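Acetylene hydratase Ahy (Pelobacter acetylenicus, PDB 2E7Z) catalyses the hydration of acetylene to acetaldehyde, using a tungsten-bis(molybdopterin guanine dinucleotide) cofactor and one [4Fe-4S] cluster. Local coordinates at residues Arg120-Leu125 / Glu497-Met502; Ile139-Gly144 / Pro709-Pro714; Phe508-Arg513 / Ile517-Ser522. All blocks are in the same frame, centred on the assembly; numbering follows the deposited sequence.

Interaction 1: residues Arg120-Leu125 / Glu497-Met502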
loop_
_atom_site.group_PDB
_atom_site.type_symbol
_atom_site.label_atom_id
_atom_site.label_comp_id
_atom_site.label_asym_id
_atom_site.label_seq_id
_atom_site.Cartn_x
_atom_site.Cartn_y
_atom_site.Cartn_z
ATOM N N ARG A 120 7.756 1.339 15.792
ATOM C CA ARG A 120 7.360 2.692 16.201
ATOM C C ARG A 120 7.662 2.907 17.696
ATOM O O ARG A 120 7.947 4.020 18.107
ATOM C CB ARG A 120 5.887 3.003 15.916
ATOM C CG ARG A 120 5.570 3.034 14.431
ATOM C CD ARG A 120 6.285 4.135 13.639
ATOM N NE ARG A 120 5.933 5.534 13.941
ATOM C CZ ARG A 120 4.926 6.173 13.357
ATOM N NH1 ARG A 120 4.062 5.541 12.562
ATOM N NH2 ARG A 120 4.740 7.457 13.673
ATOM N N ARG A 121 7.618 1.826 18.496
ATOM C CA ARG A 121 8.035 1.905 19.896
ATOM C C ARG A 121 9.434 2.501 19.997
ATOM O O ARG A 121 9.685 3.466 20.727
ATOM C CB ARG A 121 7.927 0.541 20.544
ATOM C CG ARG A 121 8.196 0.482 22.047
ATOM C CD ARG A 121 8.056 -0.965 22.474
ATOM N NE ARG A 121 8.176 -1.164 23.922
ATOM C CZ ARG A 121 7.144 -1.181 24.777
ATOM N NH1 ARG A 121 5.890 -0.997 24.334
ATOM N NH2 ARG A 121 7.361 -1.368 26.090
ATOM N N PHE A 122 10.362 1.915 19.251
ATOM C CA PHE A 122 11.726 2.407 19.207
ATOM C C PHE A 122 11.816 3.854 18.752
ATOM O O PHE A 122 12.473 4.681 19.404
ATOM C CB PHE A 122 12.548 1.499 18.260
ATOM C CG PHE A 122 13.923 2.008 17.950
ATOM C CD1 PHE A 122 14.944 1.897 18.888
ATOM C CD2 PHE A 122 14.213 2.564 16.715
ATOM C CE1 PHE A 122 16.202 2.394 18.634
ATOM C CE2 PHE A 122 15.499 3.031 16.426
ATOM C CZ PHE A 122 16.486 2.950 17.396
ATOM N N MET A 123 11.139 4.183 17.647
ATOM C CA MET A 123 11.196 5.546 17.147
ATOM C C MET A 123 10.604 6.530 18.162
ATOM O O MET A 123 11.143 7.623 18.333
ATOM C CB MET A 123 10.446 5.685 15.826
ATOM C CG MET A 123 11.122 4.893 14.702
ATOM S SD MET A 123 10.295 5.214 13.106
ATOM C CE MET A 123 10.892 6.895 12.762
ATOM N N ASN A 124 9.517 6.135 18.829
ATOM C CA ASN A 124 8.830 7.036 19.775
ATOM C C ASN A 124 9.648 7.263 21.021
ATOM O O ASN A 124 9.645 8.364 21.554
ATOM C CB ASN A 124 7.430 6.491 20.053
ATOM C CG ASN A 124 6.500 6.699 18.858
ATOM O OD1 ASN A 124 6.733 7.596 18.043
ATOM N ND2 ASN A 124 5.438 5.896 18.765
ATOM N N LEU A 125 10.413 6.252 21.427
ATOM C CA LEU A 125 11.335 6.409 22.541
ATOM C C LEU A 125 12.553 7.242 22.151
ATOM O O LEU A 125 13.054 8.015 22.964
ATOM C CB LEU A 125 11.782 5.044 23.090
ATOM C CG LEU A 125 10.647 4.278 23.768
ATOM C CD1 LEU A 125 10.967 2.827 23.911
ATOM C CD2 LEU A 125 10.379 4.876 25.171
ATOM N N GLU A 497 18.222 -5.132 19.323
ATOM C CA GLU A 497 19.672 -4.964 19.458
ATOM C C GLU A 497 20.055 -3.487 19.346
ATOM O O GLU A 497 20.920 -2.995 20.071
ATOM C CB GLU A 497 20.410 -5.789 18.404
ATOM C CG GLU A 497 20.331 -7.286 18.640
ATOM C CD GLU A 497 21.145 -7.742 19.830
ATOM O OE1 GLU A 497 22.234 -7.185 20.071
ATOM O OE2 GLU A 497 20.698 -8.689 20.504
ATOM N N LEU A 498 19.404 -2.762 18.449
ATOM C CA LEU A 498 19.663 -1.333 18.350
ATOM C C LEU A 498 19.131 -0.586 19.577
ATOM O O LEU A 498 19.817 0.273 20.116
ATOM C CB LEU A 498 19.079 -0.773 17.039
ATOM C CG LEU A 498 19.381 0.683 16.711
ATOM C CD1 LEU A 498 20.881 1.026 16.730
ATOM C CD2 LEU A 498 18.799 0.989 15.338
ATOM N N ALA A 499 17.914 -0.916 20.016
ATOM C CA ALA A 499 17.308 -0.272 21.183
ATOM C C ALA A 499 18.203 -0.411 22.398
ATOM O O ALA A 499 18.410 0.552 23.131
ATOM C CB ALA A 499 15.967 -0.887 21.452
ATOM N N VAL A 500 18.741 -1.604 22.630
ATOM C CA VAL A 500 19.634 -1.800 23.773
ATOM C C VAL A 500 20.836 -0.854 23.695
ATOM O O VAL A 500 21.170 -0.174 24.675
ATOM C CB VAL A 500 20.062 -3.278 23.896
ATOM C CG1 VAL A 500 21.188 -3.450 24.924
ATOM C CG2 VAL A 500 18.851 -4.170 24.239
ATOM N N ARG A 501 21.443 -0.757 22.517
ATOM C CA ARG A 501 22.612 0.112 22.338
ATOM C C ARG A 501 22.297 1.590 22.450
ATOM O O ARG A 501 23.174 2.387 22.759
ATOM C CB ARG A 501 23.307 -0.189 21.011
ATOM C CG ARG A 501 23.952 -1.571 20.961
ATOM C CD ARG A 501 24.271 -1.959 19.520
ATOM N NE ARG A 501 25.113 -3.146 19.397
ATOM C CZ ARG A 501 24.680 -4.398 19.530
ATOM N NH1 ARG A 501 23.386 -4.660 19.797
ATOM N NH2 ARG A 501 25.541 -5.390 19.383
ATOM N N MET A 502 21.053 1.950 22.187
ATOM C CA MET A 502 20.601 3.336 22.308
ATOM C C MET A 502 20.134 3.674 23.721
ATOM O O MET A 502 19.645 4.778 23.953
ATOM C CB MET A 502 19.477 3.631 21.283
ATOM C CG MET A 502 19.918 3.433 19.799
ATOM S SD MET A 502 21.380 4.393 19.300
ATOM C CE MET A 502 20.685 6.074 19.244
#
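Phe-122 lays its ring over Leu-498 and Ala-499 of helix 491-501 and Met-502 at the end of segment 497-502. It is the sole residue of 120-125 to reach the other segment; with CG anti to the backbone N (chi1 171°), the ring is directed outward from helix 118-126. Its far end meets the leucine: CZ of Phe-122 lies 3.7 Å from CD2 of Leu-498, and the two side chains cross at about a right angle. One flank of the ring rests on the backbone of the partner helix, with CE1 of Phe-122 3.9 Å from CA of Ala-499 and CD1 of Phe-122 3.9 Å from CB of the same alanine. The nearest CA atoms, those of Phe-122 and Ala-499, are 6.5 Å apart. Met-502 comes in at the ring edge, near its plane, through CG, 4.0 Å from CE1 of Phe-122.

The contact thus joins two helices distant in sequence within the molybdopterin oxidoreductase region of this DMSO reductase family enzyme. Helix 118-126 links the neighbouring parallel strands 103-107 and 131-132 of the mixed sheet as a beta-alpha-beta crossover. No hydrogen bond links the segments, and the apolar groups do all the bridging. On helix 491-501, NH1 of Arg-501 binds OE1 of Glu-497 at 2.8 Å in a nearly straight salt bridge (170°), and the same NH1 also reaches the backbone O of Glu-497. Asp-81 and Asp-85 of helix 80-98 take the remaining guanidinium nitrogens, NH2 and NE respectively.

Interaction 2: residues Ile139-Gly144 / Pro709-Pro714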
loop_
_atom_site.group_PDB
_atom_site.type_symbol
_atom_site.label_atom_id
_atom_site.label_comp_id
_atom_site.label_asym_id
_atom_site.label_seq_id
_atom_site.Cartn_x
_atom_site.Cartn_y
_atom_site.Cartn_z
ATOM N N ILE A 139 -3.582 1.762 0.833
ATOM C CA ILE A 139 -4.211 1.339 2.085
ATOM C C ILE A 139 -3.957 2.280 3.252
ATOM O O ILE A 139 -4.880 2.579 3.988
ATOM C CB ILE A 139 -3.965 -0.180 2.449
ATOM C CG1 ILE A 139 -4.513 -1.063 1.317
ATOM C CG2 ILE A 139 -4.621 -0.509 3.788
ATOM C CD1 ILE A 139 -4.166 -2.539 1.404
ATOM N N GLY A 140 -2.720 2.737 3.455
ATOM C CA GLY A 140 -2.465 3.649 4.589
ATOM C C GLY A 140 -3.181 4.991 4.469
ATOM O O GLY A 140 -3.825 5.450 5.416
ATOM N N ASN A 141 -3.080 5.611 3.291
ATOM C CA ASN A 141 -3.867 6.822 3.031
ATOM C C ASN A 141 -5.365 6.507 3.135
ATOM O O ASN A 141 -6.136 7.276 3.747
ATOM C CB ASN A 141 -3.524 7.362 1.636
ATOM C CG ASN A 141 -3.964 6.432 0.553
ATOM O OD1 ASN A 141 -3.447 5.323 0.446
ATOM N ND2 ASN A 141 -4.989 6.835 -0.214
ATOM N N THR A 142 -5.771 5.378 2.562
ATOM C CA THR A 142 -7.200 5.037 2.512
ATOM C C THR A 142 -7.745 4.954 3.915
ATOM O O THR A 142 -8.835 5.424 4.199
ATOM C CB THR A 142 -7.417 3.661 1.844
ATOM O OG1 THR A 142 -6.404 3.398 0.861
ATOM C CG2 THR A 142 -8.805 3.600 1.214
ATOM N N ALA A 143 -6.996 4.332 4.814
ATOM C CA ALA A 143 -7.433 4.229 6.191
ATOM C C ALA A 143 -7.646 5.603 6.824
ATOM O O ALA A 143 -8.609 5.787 7.555
ATOM C CB ALA A 143 -6.445 3.377 7.017
ATOM N N GLY A 144 -6.779 6.576 6.528
ATOM C CA GLY A 144 -7.005 7.946 7.026
ATOM C C GLY A 144 -8.343 8.526 6.569
ATOM O O GLY A 144 -9.086 9.119 7.364
ATOM N N PRO A 709 -4.401 17.050 -3.196
ATOM C CA PRO A 709 -4.270 18.180 -2.275
ATOM C C PRO A 709 -4.476 17.865 -0.799
ATOM O O PRO A 709 -3.858 18.498 0.050
ATOM C CB PRO A 709 -5.338 19.172 -2.780
ATOM C CG PRO A 709 -5.456 18.873 -4.213
ATOM C CD PRO A 709 -5.345 17.345 -4.284
ATOM N N GLU A 710 -5.345 16.901 -0.492
ATOM C CA GLU A 710 -5.666 16.603 0.905
ATOM C C GLU A 710 -4.690 15.605 1.532
ATOM O O GLU A 710 -4.370 15.702 2.720
ATOM C CB GLU A 710 -7.080 16.040 1.029
ATOM C CG GLU A 710 -8.197 17.015 0.634
ATOM C CD GLU A 710 -8.520 17.091 -0.864
ATOM O OE1 GLU A 710 -7.892 16.386 -1.684
ATOM O OE2 GLU A 710 -9.441 17.878 -1.213
ATOM N N GLN A 711 -4.228 14.637 0.740
ATOM C CA GLN A 711 -3.360 13.582 1.280
ATOM C C GLN A 711 -1.878 13.783 0.967
ATOM O O GLN A 711 -1.024 13.236 1.672
ATOM C CB GLN A 711 -3.789 12.220 0.743
ATOM C CG GLN A 711 -5.178 11.768 1.190
ATOM C CD GLN A 711 -5.717 10.697 0.292
ATOM O OE1 GLN A 711 -6.117 10.959 -0.869
ATOM N NE2 GLN A 711 -5.775 9.497 0.803
ATOM N N GLY A 712 -1.566 14.536 -0.088
ATOM C CA GLY A 712 -0.156 14.740 -0.471
ATOM C C GLY A 712 0.501 13.521 -1.094
ATOM O O GLY A 712 1.720 13.419 -1.094
ATOM N N LEU A 713 -0.299 12.586 -1.592
ATOM C CA LEU A 713 0.200 11.435 -2.339
ATOM C C LEU A 713 0.233 11.784 -3.821
ATOM O O LEU A 713 -0.526 12.652 -4.268
ATOM C CB LEU A 713 -0.663 10.191 -2.066
ATOM C CG LEU A 713 -2.181 10.267 -2.308
ATOM C CD1 LEU A 713 -2.513 10.071 -3.773
ATOM C CD2 LEU A 713 -2.923 9.213 -1.483
ATOM N N PRO A 714 1.124 11.154 -4.585
ATOM C CA PRO A 714 1.254 11.463 -5.999
ATOM C C PRO A 714 0.230 10.776 -6.904
ATOM O O PRO A 714 -0.197 9.639 -6.663
ATOM C CB PRO A 714 2.667 10.961 -6.325
ATOM C CG PRO A 714 2.817 9.751 -5.427
ATOM C CD PRO A 714 2.143 10.184 -4.128
#
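Asn-141, in the first turn of helix 140-150, fits against two side chains of the loop 709-714, Gln-711 and Leu-713. The close packing gathers round its amide. CD2 of Leu-713 approaches ND2 of Asn-141 to 3.4 Å and CG of Asn-141 to 3.6 Å, the two side chains crossing at about a right angle. NE2 of Gln-711, as modelled, lies 3.0 Å from ND2 of Asn-141, but the glutamine amide is probably turned over, so this pairing is doubtful. The two amide planes stand 41° apart. With chi1 at 66°, CG of Asn-141 sits between the backbone N and the carbonyl carbon, which brings the amide into reach of both loop residues.

Beyond this packing the fit is looser: Thr-142 has hardly any contact with the loop, and the nearest CA atoms, of Asn-141 and Gln-711, are 7.0 Å apart. There is no solvent side, since all four touching residues are buried; Ile-304 of helix 300-314 also packs on Asn-141.

OD1 of Asp-295 is hydrogen-bonded to ND2 of Asn-141 and OG1 of Thr-142, and OD2 to N of Ile-139. Ile-139 is next to the tungsten ligand Cys-138, and Asn-141 lies three residues on. This chemistry is consistent with a polar layer behind the metal site, the side chain of Asn-141 lying about 9 Å from the tungsten.

Interaction 3: residues Phe508-Arg513 / Ile517-Ser522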
loop_
_atom_site.group_PDB
_atom_site.type_symbol
_atom_site.label_atom_id
_atom_site.label_comp_id
_atom_site.label_asym_id
_atom_site.label_seq_id
_atom_site.Cartn_x
_atom_site.Cartn_y
_atom_site.Cartn_z
ATOM N N PHE A 508 12.184 -2.842 26.276
ATOM C CA PHE A 508 12.093 -3.977 25.369
ATOM C C PHE A 508 12.387 -5.268 26.112
ATOM O O PHE A 508 13.433 -5.897 25.900
ATOM C CB PHE A 508 13.056 -3.821 24.175
ATOM C CG PHE A 508 12.702 -2.655 23.272
ATOM C CD1 PHE A 508 13.092 -1.360 23.612
ATOM C CD2 PHE A 508 11.905 -2.839 22.138
ATOM C CE1 PHE A 508 12.736 -0.291 22.830
ATOM C CE2 PHE A 508 11.586 -1.763 21.337
ATOM C CZ PHE A 508 11.978 -0.483 21.700
ATOM N N PRO A 509 11.456 -5.687 26.973
ATOM C CA PRO A 509 11.711 -6.837 27.838
ATOM C C PRO A 509 11.712 -8.165 27.100
ATOM O O PRO A 509 12.298 -9.124 27.585
ATOM C CB PRO A 509 10.542 -6.781 28.839
ATOM C CG PRO A 509 9.456 -6.109 28.105
ATOM C CD PRO A 509 10.144 -5.069 27.262
ATOM N N TRP A 510 11.100 -8.204 25.927
ATOM C CA TRP A 510 10.999 -9.443 25.160
ATOM C C TRP A 510 12.370 -9.745 24.586
ATOM O O TRP A 510 12.932 -8.944 23.852
ATOM C CB TRP A 510 9.947 -9.291 24.043
ATOM C CG TRP A 510 8.742 -8.597 24.554
ATOM C CD1 TRP A 510 7.749 -9.130 25.329
ATOM C CD2 TRP A 510 8.430 -7.212 24.382
ATOM N NE1 TRP A 510 6.826 -8.151 25.642
ATOM C CE2 TRP A 510 7.217 -6.972 25.060
ATOM C CE3 TRP A 510 9.048 -6.155 23.699
ATOM C CZ2 TRP A 510 6.620 -5.715 25.087
ATOM C CZ3 TRP A 510 8.464 -4.912 23.721
ATOM C CH2 TRP A 510 7.257 -4.698 24.420
ATOM N N LYS A 511 12.937 -10.871 24.982
ATOM C CA LYS A 511 14.327 -11.167 24.609
ATOM C C LYS A 511 14.494 -11.558 23.145
ATOM O O LYS A 511 15.601 -11.454 22.611
ATOM C CB LYS A 511 14.950 -12.263 25.483
ATOM C CG LYS A 511 14.991 -11.945 26.974
ATOM C CD LYS A 511 15.537 -10.550 27.267
ATOM C CE LYS A 511 15.394 -10.204 28.743
ATOM N NZ LYS A 511 15.753 -8.783 28.998
ATOM N N ASP A 512 13.412 -12.012 22.507
ATOM C CA ASP A 512 13.442 -12.392 21.105
ATOM C C ASP A 512 12.029 -12.310 20.550
ATOM O O ASP A 512 11.065 -12.023 21.268
ATOM C CB ASP A 512 14.052 -13.788 20.894
ATOM C CG ASP A 512 13.405 -14.874 21.750
ATOM O OD1 ASP A 512 12.206 -14.781 22.066
ATOM O OD2 ASP A 512 14.125 -15.835 22.116
ATOM N N ARG A 513 11.924 -12.545 19.250
ATOM C CA ARG A 513 10.649 -12.447 18.582
ATOM C C ARG A 513 9.631 -13.413 19.179
ATOM O O ARG A 513 8.460 -13.094 19.251
ATOM C CB ARG A 513 10.787 -12.606 17.069
ATOM C CG ARG A 513 9.440 -12.398 16.359
ATOM C CD ARG A 513 9.512 -12.577 14.860
ATOM N NE ARG A 513 10.155 -13.852 14.568
ATOM C CZ ARG A 513 10.696 -14.210 13.407
ATOM N NH1 ARG A 513 10.561 -13.431 12.336
ATOM N NH2 ARG A 513 11.385 -15.364 13.300
ATOM N N ILE A 517 5.971 -12.407 20.285
ATOM C CA ILE A 517 4.775 -13.126 19.831
ATOM C C ILE A 517 3.911 -13.566 21.030
ATOM O O ILE A 517 2.703 -13.338 21.058
ATOM C CB ILE A 517 5.150 -14.331 18.910
ATOM C CG1 ILE A 517 5.603 -13.834 17.525
ATOM C CG2 ILE A 517 3.966 -15.284 18.809
ATOM C CD1 ILE A 517 6.314 -14.920 16.664
ATOM N N ASN A 518 4.531 -14.163 22.031
ATOM C CA ASN A 518 3.764 -14.637 23.174
ATOM C C ASN A 518 3.127 -13.486 23.913
ATOM O O ASN A 518 2.042 -13.652 24.475
ATOM C CB ASN A 518 4.652 -15.484 24.090
ATOM C CG ASN A 518 4.854 -16.868 23.548
ATOM O OD1 ASN A 518 3.997 -17.388 22.851
ATOM N ND2 ASN A 518 5.992 -17.477 23.871
ATOM N N TYR A 519 3.774 -12.325 23.896
ATOM C CA TYR A 519 3.152 -11.125 24.479
ATOM C C TYR A 519 1.933 -10.655 23.664
ATOM O O TYR A 519 0.870 -10.372 24.222
ATOM C CB TYR A 519 4.178 -9.992 24.627
ATOM C CG TYR A 519 3.556 -8.726 25.220
ATOM C CD1 TYR A 519 3.054 -8.700 26.519
ATOM C CD2 TYR A 519 3.446 -7.560 24.453
ATOM C CE1 TYR A 519 2.457 -7.549 27.024
ATOM C CE2 TYR A 519 2.872 -6.402 24.961
ATOM C CZ TYR A 519 2.386 -6.410 26.244
ATOM O OH TYR A 519 1.798 -5.259 26.734
ATOM N N ARG A 520 2.079 -10.608 22.335
ATOM C CA ARG A 520 0.967 -10.233 21.473
ATOM C C ARG A 520 -0.277 -11.097 21.764
ATOM O O ARG A 520 -1.392 -10.577 21.830
ATOM C CB ARG A 520 1.426 -10.339 20.012
ATOM C CG ARG A 520 0.389 -10.134 18.933
ATOM C CD ARG A 520 -0.005 -8.651 18.758
ATOM N NE ARG A 520 -0.720 -8.513 17.475
ATOM C CZ ARG A 520 -1.807 -7.769 17.240
ATOM N NH1 ARG A 520 -2.429 -7.050 18.190
ATOM N NH2 ARG A 520 -2.324 -7.804 16.025
ATOM N N ILE A 521 -0.079 -12.415 21.935
ATOM C CA ILE A 521 -1.206 -13.312 22.196
ATOM C C ILE A 521 -1.505 -13.551 23.667
ATOM O O ILE A 521 -2.383 -14.358 23.992
ATOM C CB ILE A 521 -1.030 -14.672 21.450
ATOM C CG1 ILE A 521 0.153 -15.455 22.036
ATOM C CG2 ILE A 521 -0.899 -14.415 19.969
ATOM C CD1 ILE A 521 0.392 -16.839 21.414
ATOM N N SER A 522 -0.808 -12.837 24.551
ATOM C CA SER A 522 -0.922 -13.119 25.979
ATOM C C SER A 522 -2.361 -13.091 26.537
ATOM O O SER A 522 -2.665 -13.895 27.418
ATOM C CB SER A 522 0.052 -12.248 26.779
ATOM O OG SER A 522 -0.210 -10.876 26.579
#
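Backbone contact between 508-513 and 517-522 is one helical turn: N of Ile-517 donates to O of Arg-513 at 2.8 Å, with an N-H...O angle of 170°. This bond belongs to the first turn of helix 513-520, and it brings the CA atoms of Arg-513 and Ile-517 to 6.0 Å. Before it, residues 508-512 form an irregular approach whose Trp-510 keeps its CA 8.1 Å from that of Tyr-519, and the gap is bridged by side chains.

Trp-510 and Tyr-519 do this with their rings. NE1 of Trp-510 comes within 3.3 Å of CG of Tyr-519, and CZ2 of Trp-510 lies 3.7 Å from CD2 of Tyr-519, so the indole meets CB, CG and CD2 of Tyr-519 with the rings oblique. The planes of the two aromatic groups are inclined at 36°, with 4.9 Å between the centroids of the indole five-membered ring and the phenol ring. On the tyrosine, CG anti to the backbone N (chi1 179°) turns the ring back toward the tryptophan. CG of Pro-509 sits over a face of the indole.

The start of the helix carries an N-cap: Asp-512 precedes the first helical residue, and its OD1 accepts from the backbone N of Glu-515. At the other end, O of Tyr-519 takes both N and OG of Ser-522, the hydroxyl at 2.6 Å in the carbonyl plane, on a lone pair.

Arg-513 and Ile-517 run side by side in the same direction, with CG of Arg-513 4.0 Å from CD1 of Ile-517. Beyond this apolar stem, NH1 of Arg-513 bonds to OG of Ser-114 and forms a salt bridge with Asp-457, a residue of the cofactor binding site.

Interactions 1 and 3 are neighbours, and interaction 2 stands apart, with no touch to either. Residues 120-125 meet 508-513 directly: the guanidinium of Arg-121 packs on Trp-510, while Phe-508 lies against Ala-499 and Leu-125, so helices 118-126 and 491-501 and the loop leading to helix 513-520 form one continuous packed region. Interaction 1 is buried and wholly apolar across its segments; interaction 3, only partly buried, mixes a helical backbone bond with an aromatic pair and is local in sequence. Interaction 2, its centre about 10 Å from the chain centre against 25 and 27 Å for the others, joins sequence-distant parts through an asparagine amide, a glutamine and a leucine near the tungsten site.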